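Local coordinates for protein lysine cyclodeaminase (Streptomyces pristinaespiralis, PDB 5YU3) that catalyses the NAD-dependent cyclisation of L-lysine to L-pipecolic acid with release of ammonia, and also recognises L-ornithine and L-2,4-diaminobutyric acid, at residues Val11-Val14 and Val15-Val18; Ser82-Asn85 and Pro86-Gly90; Pro277-Ala280 and His281-Asp285. One frame throughout, in Å; residues are numbered along the deposited sequence.

Contact 1 (Val11-Val14 and Val15-Val18)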
ATOM      1  N   VAL A  11     -18.779   6.354  -9.906  1.00 19.28           N
ATOM      2  CA  VAL A  11     -18.976   6.893  -8.565  1.00 18.48           C
ATOM      3  C   VAL A  11     -19.938   8.078  -8.604  1.00 19.31           C
ATOM      4  O   VAL A  11     -20.838   8.192  -7.763  1.00 18.65           O
ATOM      5  CB  VAL A  11     -17.621   7.269  -7.937  1.00 21.41           C
ATOM      6  CG1 VAL A  11     -17.827   8.083  -6.686  1.00 21.28           C
ATOM      7  CG2 VAL A  11     -16.824   5.992  -7.629  1.00 20.36           C
ATOM      8  N   ALA A  12     -19.782   8.959  -9.594  1.00 18.54           N
ATOM      9  CA  ALA A  12     -20.704  10.084  -9.744  1.00 18.77           C
ATOM     10  C   ALA A  12     -22.141   9.608  -9.943  1.00 17.89           C
ATOM     11  O   ALA A  12     -23.081  10.192  -9.389  1.00 19.22           O
ATOM     12  CB  ALA A  12     -20.258  10.962 -10.914  1.00 18.29           C
ATOM     13  N   GLU A  13     -22.331   8.537 -10.709  1.00 17.22           N
ATOM     14  CA  GLU A  13     -23.688   8.070 -10.962  1.00 19.55           C
ATOM     15  C   GLU A  13     -24.289   7.424  -9.727  1.00 18.39           C
ATOM     16  O   GLU A  13     -25.498   7.533  -9.504  1.00 15.99           O
ATOM     17  CB  GLU A  13     -23.704   7.110 -12.149  1.00 17.71           C
ATOM     18  CG  GLU A  13     -23.437   7.812 -13.478  1.00 21.30           C
ATOM     19  CD  GLU A  13     -24.520   8.817 -13.818  1.00 22.81           C
ATOM     20  OE1 GLU A  13     -25.572   8.391 -14.344  1.00 20.94           O
ATOM     21  OE2 GLU A  13     -24.329  10.024 -13.551  1.00 22.82           O
ATOM     22  N   VAL A  14     -23.472   6.764  -8.901  1.00 16.09           N
ATOM     23  CA  VAL A  14     -23.992   6.215  -7.653  1.00 16.10           C
ATOM     24  C   VAL A  14     -24.524   7.334  -6.767  1.00 16.33           C
ATOM     25  O   VAL A  14     -25.639   7.252  -6.239  1.00 16.52           O
ATOM     26  CB  VAL A  14     -22.917   5.387  -6.925  1.00 15.55           C
ATOM     27  CG1 VAL A  14     -23.359   5.118  -5.487  1.00 17.52           C
ATOM     28  CG2 VAL A  14     -22.690   4.052  -7.652  1.00 18.16           C
ATOM     29  N   VAL A  15     -23.728   8.387  -6.564  1.00 16.22           N
ATOM     30  CA  VAL A  15     -24.194   9.426  -5.653  1.00 17.16           C
ATOM     31  C   VAL A  15     -25.334  10.217  -6.286  1.00 18.81           C
ATOM     32  O   VAL A  15     -26.231  10.687  -5.578  1.00 18.10           O
ATOM     33  CB  VAL A  15     -23.041  10.345  -5.198  1.00 20.38           C
ATOM     34  CG1 VAL A  15     -22.451  11.093  -6.360  1.00 24.67           C
ATOM     35  CG2 VAL A  15     -23.533  11.329  -4.122  1.00 23.29           C
ATOM     36  N   ALA A  16     -25.339  10.359  -7.613  1.00 15.49           N
ATOM     37  CA  ALA A  16     -26.451  11.057  -8.261  1.00 18.48           C
ATOM     38  C   ALA A  16     -27.756  10.279  -8.125  1.00 17.40           C
ATOM     39  O   ALA A  16     -28.805  10.869  -7.839  1.00 16.85           O
ATOM     40  CB  ALA A  16     -26.136  11.323  -9.735  1.00 18.31           C
ATOM     41  N   ALA A  17     -27.716   8.954  -8.331  1.00 16.52           N
ATOM     42  CA  ALA A  17     -28.942   8.162  -8.270  1.00 15.89           C
ATOM     43  C   ALA A  17     -29.477   8.062  -6.847  1.00 19.46           C
ATOM     44  O   ALA A  17     -30.691   8.163  -6.613  1.00 16.36           O
ATOM     45  CB  ALA A  17     -28.689   6.762  -8.832  1.00 17.93           C
ATOM     46  N   VAL A  18     -28.581   7.818  -5.891  1.00 16.40           N
ATOM     47  CA  VAL A  18     -28.967   7.580  -4.506  1.00 15.81           C
ATOM     48  C   VAL A  18     -29.230   8.898  -3.780  1.00 16.35           C
ATOM     49  O   VAL A  18     -30.124   8.974  -2.930  1.00 19.14           O
ATOM     50  CB  VAL A  18     -27.863   6.759  -3.811  1.00 17.14           C
ATOM     51  CG1 VAL A  18     -28.103   6.669  -2.319  1.00 18.57           C
ATOM     52  CG2 VAL A  18     -27.776   5.336  -4.420  1.00 18.44           C
TER
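Val15 reaches back to Val11 and Ala12 along the alpha-helix 8-18, its N donating to Val11 O at 3.1 Å. The same i to i+4 ladder continues with Ala16 N on Ala12 O (2.9 Å), Ala17 N on Glu13 O (2.9 Å) and Val18 N on Val14 O (3.0 Å), which engages every carbonyl of 11-14. Methyl groups crowd against these oxygens. Val15 places CG1 between its own N and carbonyl carbon (chi1 63°), and that rotation carries the methyl down to 3.2 Å from Ala12 O. Ala16 CB lies beside the same oxygen, at 3.3 Å from Ala12 O, and Ala17 CB similarly flanks the carbonyl of Glu13. Outside the turn, the valines seat the helix in the fold: Val11 and Val14 rest on Phe315 of helix 305-321, while Val15 and Val18 lean on Leu23 of helix 20-39. Ala12 and Val15 also pack on Leu343 of the second subunit. Ala16 and Ala17 lie on the solvent side, whereas Val11 and Val14 are buried. In Val18, CG2 sits beside the backbone N and rests 3.4 Å from Val14 O.

Contact 2 (Ser82-Asn85 and Pro86-Gly90)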
ATOM      1  N   SER A  82      -1.682  16.717   0.186  1.00 14.59           N
ATOM      2  CA  SER A  82      -0.815  17.630  -0.563  1.00 16.14           C
ATOM      3  C   SER A  82      -1.472  18.999  -0.529  1.00 18.52           C
ATOM      4  O   SER A  82      -2.199  19.385  -1.454  1.00 17.00           O
ATOM      5  CB  SER A  82      -0.598  17.142  -2.000  1.00 18.49           C
ATOM      6  OG  SER A  82      -0.213  15.765  -2.019  1.00 18.45           O
ATOM      7  N   PRO A  83      -1.231  19.769   0.538  1.00 17.17           N
ATOM      8  CA  PRO A  83      -2.066  20.948   0.816  1.00 17.87           C
ATOM      9  C   PRO A  83      -1.886  22.097  -0.157  1.00 19.69           C
ATOM     10  O   PRO A  83      -2.684  23.044  -0.107  1.00 20.33           O
ATOM     11  CB  PRO A  83      -1.641  21.351   2.231  1.00 19.35           C
ATOM     12  CG  PRO A  83      -0.263  20.556   2.460  1.00 19.98           C
ATOM     13  CD  PRO A  83      -0.310  19.482   1.697  1.00 15.92           C
ATOM     14  N   ALA A  84      -0.886  22.063  -1.028  1.00 18.42           N
ATOM     15  CA  ALA A  84      -0.788  23.048  -2.094  1.00 19.95           C
ATOM     16  C   ALA A  84      -1.581  22.655  -3.332  1.00 21.66           C
ATOM     17  O   ALA A  84      -1.635  23.443  -4.279  1.00 21.39           O
ATOM     18  CB  ALA A  84       0.675  23.284  -2.484  1.00 20.82           C
ATOM     19  N   ASN A  85      -2.195  21.466  -3.350  1.00 19.06           N
ATOM     20  CA  ASN A  85      -2.924  21.029  -4.540  1.00 17.96           C
ATOM     21  C   ASN A  85      -3.991  22.022  -4.988  1.00 19.85           C
ATOM     22  O   ASN A  85      -4.033  22.341  -6.187  1.00 20.64           O
ATOM     23  CB  ASN A  85      -3.543  19.645  -4.294  1.00 17.16           C
ATOM     24  CG  ASN A  85      -2.650  18.512  -4.772  1.00 17.61           C
ATOM     25  OD1 ASN A  85      -1.511  18.739  -5.172  1.00 18.05           O
ATOM     26  ND2 ASN A  85      -3.167  17.283  -4.727  1.00 16.62           N
ATOM     27  N   PRO A  86      -4.875  22.530  -4.117  1.00 19.29           N
ATOM     28  CA  PRO A  86      -5.948  23.413  -4.618  1.00 19.65           C
ATOM     29  C   PRO A  86      -5.426  24.667  -5.295  1.00 21.42           C
ATOM     30  O   PRO A  86      -5.808  24.960  -6.439  1.00 22.26           O
ATOM     31  CB  PRO A  86      -6.768  23.707  -3.356  1.00 20.06           C
ATOM     32  CG  PRO A  86      -6.450  22.412  -2.452  1.00 20.00           C
ATOM     33  CD  PRO A  86      -5.183  22.166  -2.675  1.00 20.72           C
ATOM     34  N   ALA A  87      -4.527  25.396  -4.629  1.00 22.20           N
ATOM     35  CA  ALA A  87      -4.043  26.670  -5.154  1.00 24.64           C
ATOM     36  C   ALA A  87      -3.135  26.478  -6.362  1.00 28.59           C
ATOM     37  O   ALA A  87      -3.211  27.249  -7.325  1.00 29.31           O
ATOM     38  CB  ALA A  87      -3.305  27.440  -4.054  1.00 24.86           C
ATOM     39  N   ARG A  88      -2.263  25.469  -6.330  1.00 24.00           N
ATOM     40  CA  ARG A  88      -1.255  25.319  -7.378  1.00 25.81           C
ATOM     41  C   ARG A  88      -1.745  24.547  -8.598  1.00 28.85           C
ATOM     42  O   ARG A  88      -1.357  24.875  -9.724  1.00 29.16           O
ATOM     43  CB  ARG A  88      -0.015  24.620  -6.822  1.00 25.88           C
ATOM     44  CG  ARG A  88       0.817  25.480  -5.915  1.00 34.68           C
ATOM     45  CD  ARG A  88       2.268  25.138  -6.106  1.00 42.14           C
ATOM     46  NE  ARG A  88       3.130  25.926  -5.239  1.00 49.62           N
ATOM     47  CZ  ARG A  88       4.444  26.008  -5.394  1.00 48.99           C
ATOM     48  NH1 ARG A  88       5.031  25.351  -6.386  1.00 48.98           N
ATOM     49  NH2 ARG A  88       5.168  26.748  -4.560  1.00 54.32           N
ATOM     50  N   PHE A  89      -2.571  23.514  -8.409  1.00 26.30           N
ATOM     51  CA  PHE A  89      -2.930  22.613  -9.496  1.00 25.84           C
ATOM     52  C   PHE A  89      -4.429  22.458  -9.708  1.00 25.47           C
ATOM     53  O   PHE A  89      -4.831  21.732 -10.622  1.00 25.91           O
ATOM     54  CB  PHE A  89      -2.313  21.224  -9.258  1.00 25.10           C
ATOM     55  CG  PHE A  89      -0.823  21.249  -9.062  1.00 27.07           C
ATOM     56  CD1 PHE A  89       0.024  21.522 -10.129  1.00 29.83           C
ATOM     57  CD2 PHE A  89      -0.265  21.007  -7.819  1.00 23.96           C
ATOM     58  CE1 PHE A  89       1.399  21.552  -9.952  1.00 28.98           C
ATOM     59  CE2 PHE A  89       1.106  21.038  -7.637  1.00 27.34           C
ATOM     60  CZ  PHE A  89       1.940  21.311  -8.707  1.00 29.56           C
ATOM     61  N   GLY A  90      -5.265  23.095  -8.894  1.00 24.48           N
ATOM     62  CA  GLY A  90      -6.693  22.869  -9.010  1.00 23.37           C
ATOM     63  C   GLY A  90      -7.122  21.469  -8.651  1.00 23.65           C
ATOM     64  O   GLY A  90      -8.177  21.008  -9.103  1.00 24.14           O
TER
HETATM   65  O   HOH W   1      -3.728  25.107  -1.718  1.00 23.02           O
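Ala84 O and Asn85 O accept from Arg88 N (3.0 Å) and Phe89 N (2.9 Å), as the type I beta turn Ser82-Asn85, closed by Asn85 N on Ser82 O, runs straight into the short helix 85-89. Pro86 has no N-H to give, a lack that suits the first turn of a helix, and one water links Pro83 O to Ala87 N. The root of the Arg88 side chain lies against Ala84, CG 4.1 Å from Ala84 CB. Asn85 OD1 approaches Phe89 CD2 at 3.7 Å, with the amide and ring planes almost perpendicular (86°); Phe89 gets there with CG beside its backbone N (chi1 -55°). The other end of the Asn85 amide is gripped twice, ND2 donating to Pro92 O and to Thr105 O of the second subunit. The side chain of Pro86, meanwhile, comes within about 4 Å of the bound NAD, measured between nearest atoms. Two acceptors on ND2 would hold the rotation of the buried amide and leave OD1 turned to the phenyl ring, so the asparagine side chain joins this turn to Pro92 of its own chain and to Thr105 of the second subunit.

Contact 3 (Pro277-Ala280 and His281-Asp285)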
ATOM      1  N   PRO A 277     -12.241   6.075  26.633  1.00 22.21           N
ATOM      2  CA  PRO A 277     -12.445   4.886  25.798  1.00 20.76           C
ATOM      3  C   PRO A 277     -12.591   5.276  24.335  1.00 18.63           C
ATOM      4  O   PRO A 277     -13.187   6.304  24.012  1.00 19.49           O
ATOM      5  CB  PRO A 277     -13.726   4.269  26.356  1.00 25.42           C
ATOM      6  CG  PRO A 277     -13.949   5.043  27.747  1.00 26.88           C
ATOM      7  CD  PRO A 277     -13.381   6.208  27.618  1.00 25.09           C
ATOM      8  N   GLN A 278     -12.030   4.446  23.453  1.00 18.66           N
ATOM      9  CA  GLN A 278     -12.054   4.725  22.023  1.00 18.04           C
ATOM     10  C   GLN A 278     -13.487   4.703  21.491  1.00 19.47           C
ATOM     11  O   GLN A 278     -14.406   4.161  22.116  1.00 19.68           O
ATOM     12  CB  GLN A 278     -11.202   3.706  21.261  1.00 18.51           C
ATOM     13  CG  GLN A 278     -11.749   2.287  21.273  1.00 18.24           C
ATOM     14  CD  GLN A 278     -10.780   1.281  20.665  1.00 18.71           C
ATOM     15  OE1 GLN A 278     -10.938   0.860  19.516  1.00 19.50           O
ATOM     16  NE2 GLN A 278      -9.767   0.892  21.435  1.00 19.82           N
ATOM     17  N   LEU A 279     -13.664   5.288  20.302  1.00 17.45           N
ATOM     18  CA  LEU A 279     -15.007   5.469  19.754  1.00 17.01           C
ATOM     19  C   LEU A 279     -15.740   4.140  19.604  1.00 18.66           C
ATOM     20  O   LEU A 279     -16.936   4.046  19.919  1.00 18.94           O
ATOM     21  CB  LEU A 279     -14.923   6.205  18.417  1.00 15.71           C
ATOM     22  CG  LEU A 279     -16.241   6.444  17.663  1.00 17.62           C
ATOM     23  CD1 LEU A 279     -17.206   7.261  18.503  1.00 20.79           C
ATOM     24  CD2 LEU A 279     -15.943   7.140  16.345  1.00 18.94           C
ATOM     25  N   ALA A 280     -15.037   3.087  19.155  1.00 17.02           N
ATOM     26  CA  ALA A 280     -15.676   1.782  19.018  1.00 16.43           C
ATOM     27  C   ALA A 280     -16.286   1.319  20.334  1.00 19.33           C
ATOM     28  O   ALA A 280     -17.374   0.731  20.354  1.00 19.79           O
ATOM     29  CB  ALA A 280     -14.670   0.743  18.516  1.00 17.29           C
ATOM     30  N   HIS A 281     -15.602   1.575  21.453  1.00 20.41           N
ATOM     31  CA  HIS A 281     -16.157   1.141  22.733  1.00 23.96           C
ATOM     32  C   HIS A 281     -17.399   1.943  23.096  1.00 21.79           C
ATOM     33  O   HIS A 281     -18.368   1.380  23.627  1.00 27.50           O
ATOM     34  CB  HIS A 281     -15.111   1.238  23.845  1.00 24.18           C
ATOM     35  CG  HIS A 281     -15.566   0.648  25.150  1.00 39.33           C
ATOM     36  ND1 HIS A 281     -15.989   1.413  26.218  1.00 42.25           N
ATOM     37  CD2 HIS A 281     -15.727  -0.644  25.528  1.00 41.47           C
ATOM     38  CE1 HIS A 281     -16.345   0.618  27.213  1.00 41.23           C
ATOM     39  NE2 HIS A 281     -16.207  -0.633  26.814  1.00 43.97           N
ATOM     40  N   LEU A 282     -17.388   3.253  22.823  1.00 21.42           N
ATOM     41  CA  LEU A 282     -18.585   4.064  23.034  1.00 22.14           C
ATOM     42  C   LEU A 282     -19.758   3.534  22.216  1.00 25.87           C
ATOM     43  O   LEU A 282     -20.903   3.515  22.691  1.00 24.76           O
ATOM     44  CB  LEU A 282     -18.310   5.524  22.676  1.00 20.58           C
ATOM     45  CG  LEU A 282     -17.151   6.274  23.351  1.00 24.68           C
ATOM     46  CD1 LEU A 282     -17.264   7.761  23.085  1.00 25.54           C
ATOM     47  CD2 LEU A 282     -17.120   5.989  24.825  1.00 26.09           C
ATOM     48  N   CYS A 283     -19.490   3.079  20.990  1.00 21.24           N
ATOM     49  CA  CYS A 283     -20.570   2.566  20.146  1.00 20.55           C
ATOM     50  C   CYS A 283     -21.128   1.254  20.684  1.00 23.51           C
ATOM     51  O   CYS A 283     -22.338   1.010  20.607  1.00 26.29           O
ATOM     52  CB  CYS A 283     -20.073   2.385  18.710  1.00 21.84           C
ATOM     53  SG  CYS A 283     -19.746   3.924  17.853  1.00 21.71           S
ATOM     54  N   ALA A 284     -20.269   0.388  21.227  1.00 20.04           N
ATOM     55  CA  ALA A 284     -20.751  -0.893  21.721  1.00 22.08           C
ATOM     56  C   ALA A 284     -21.386  -0.776  23.100  1.00 23.70           C
ATOM     57  O   ALA A 284     -22.309  -1.533  23.421  1.00 24.54           O
ATOM     58  CB  ALA A 284     -19.610  -1.912  21.754  1.00 21.57           C
ATOM     59  N   ASP A 285     -20.918   0.152  23.929  1.00 23.54           N
ATOM     60  CA  ASP A 285     -21.382   0.257  25.310  1.00 25.13           C
ATOM     61  C   ASP A 285     -21.470   1.734  25.667  1.00 24.24           C
ATOM     62  O   ASP A 285     -20.470   2.340  26.082  1.00 29.82           O
ATOM     63  CB  ASP A 285     -20.460  -0.498  26.269  1.00 26.22           C
ATOM     64  CG  ASP A 285     -20.993  -0.514  27.696  1.00 31.12           C
ATOM     65  OD1 ASP A 285     -21.916   0.277  27.975  1.00 26.87           O
ATOM     66  OD2 ASP A 285     -20.495  -1.302  28.536  1.00 31.52           O
TER
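The short helix 279-284, with Gln278 at the N-cap position, is entered through Pro277 and Gln278, which lie against His281 and Leu282, the residues one turn on. Gln278 O takes Leu282 N at 3.2 Å and receives a weak, bent bond from His281 N (124° at the hydrogen). Cys283 N then bonds to Leu279 O (2.9 Å) and Ala284 N to Ala280 O (3.0 Å), so the i to i+4 pattern runs through this short helix, while Asp285 N closes on His281 O where the chain leaves helical geometry. Pro277 shares its CB between two partners: His281 ND1, 3.6 Å away and oblique to the imidazole, and Leu282 CD2 at 4.1 Å. His281 carries its ring there with CG anti to the backbone N (chi1 -173°). On the buried side, Leu279 CD1 touches Cys283 SG at 4.2 Å, an apolar contact. These side chains fill the space between larger elements: Leu279 and Leu282 pack on Leu132 of helix 115-133, Leu279 and Cys283 on Leu35 of helix 20-39, and Pro277 O accepts a bond from Thr254 OG1 of the edge strand 252-255. With an alanine at Leu282, CG and both its methyls are gone, and Pro277 CB would probably lose its leucine neighbour while a gap opened toward Leu132 and Thr254. The side chains thus meet mainly through apolar groups, with the imidazole nitrogen ND1 of His281 set against Pro277 CB. Such a division implies that backbone bonds set the turn, and that apolar side chains seat it against helices 20-39 and 115-133 and strand 252-255.

How the contacts relate
Contacts 1, 2 and 3 follow one another along the chain, each within a single local turn and none touching another. The centres of contacts 1 and 2 lie about 26 Å apart, those of contacts 1 and 3 about 32 Å, and those of contacts 2 and 3 about 36 Å, contacts 2 and 3 lying on opposite sides of the chain's centre. Helix 20-39 links contacts 1 and 3, since both pack against it. Contact 2 follows strand 73-81 of the mixed sheet; contact 3 adjoins strand 252-255 at the rim of the parallel, Rossmann-type sheet. Contacts 1 and 2 border the dimer interface, while contact 3 packs within its own chain.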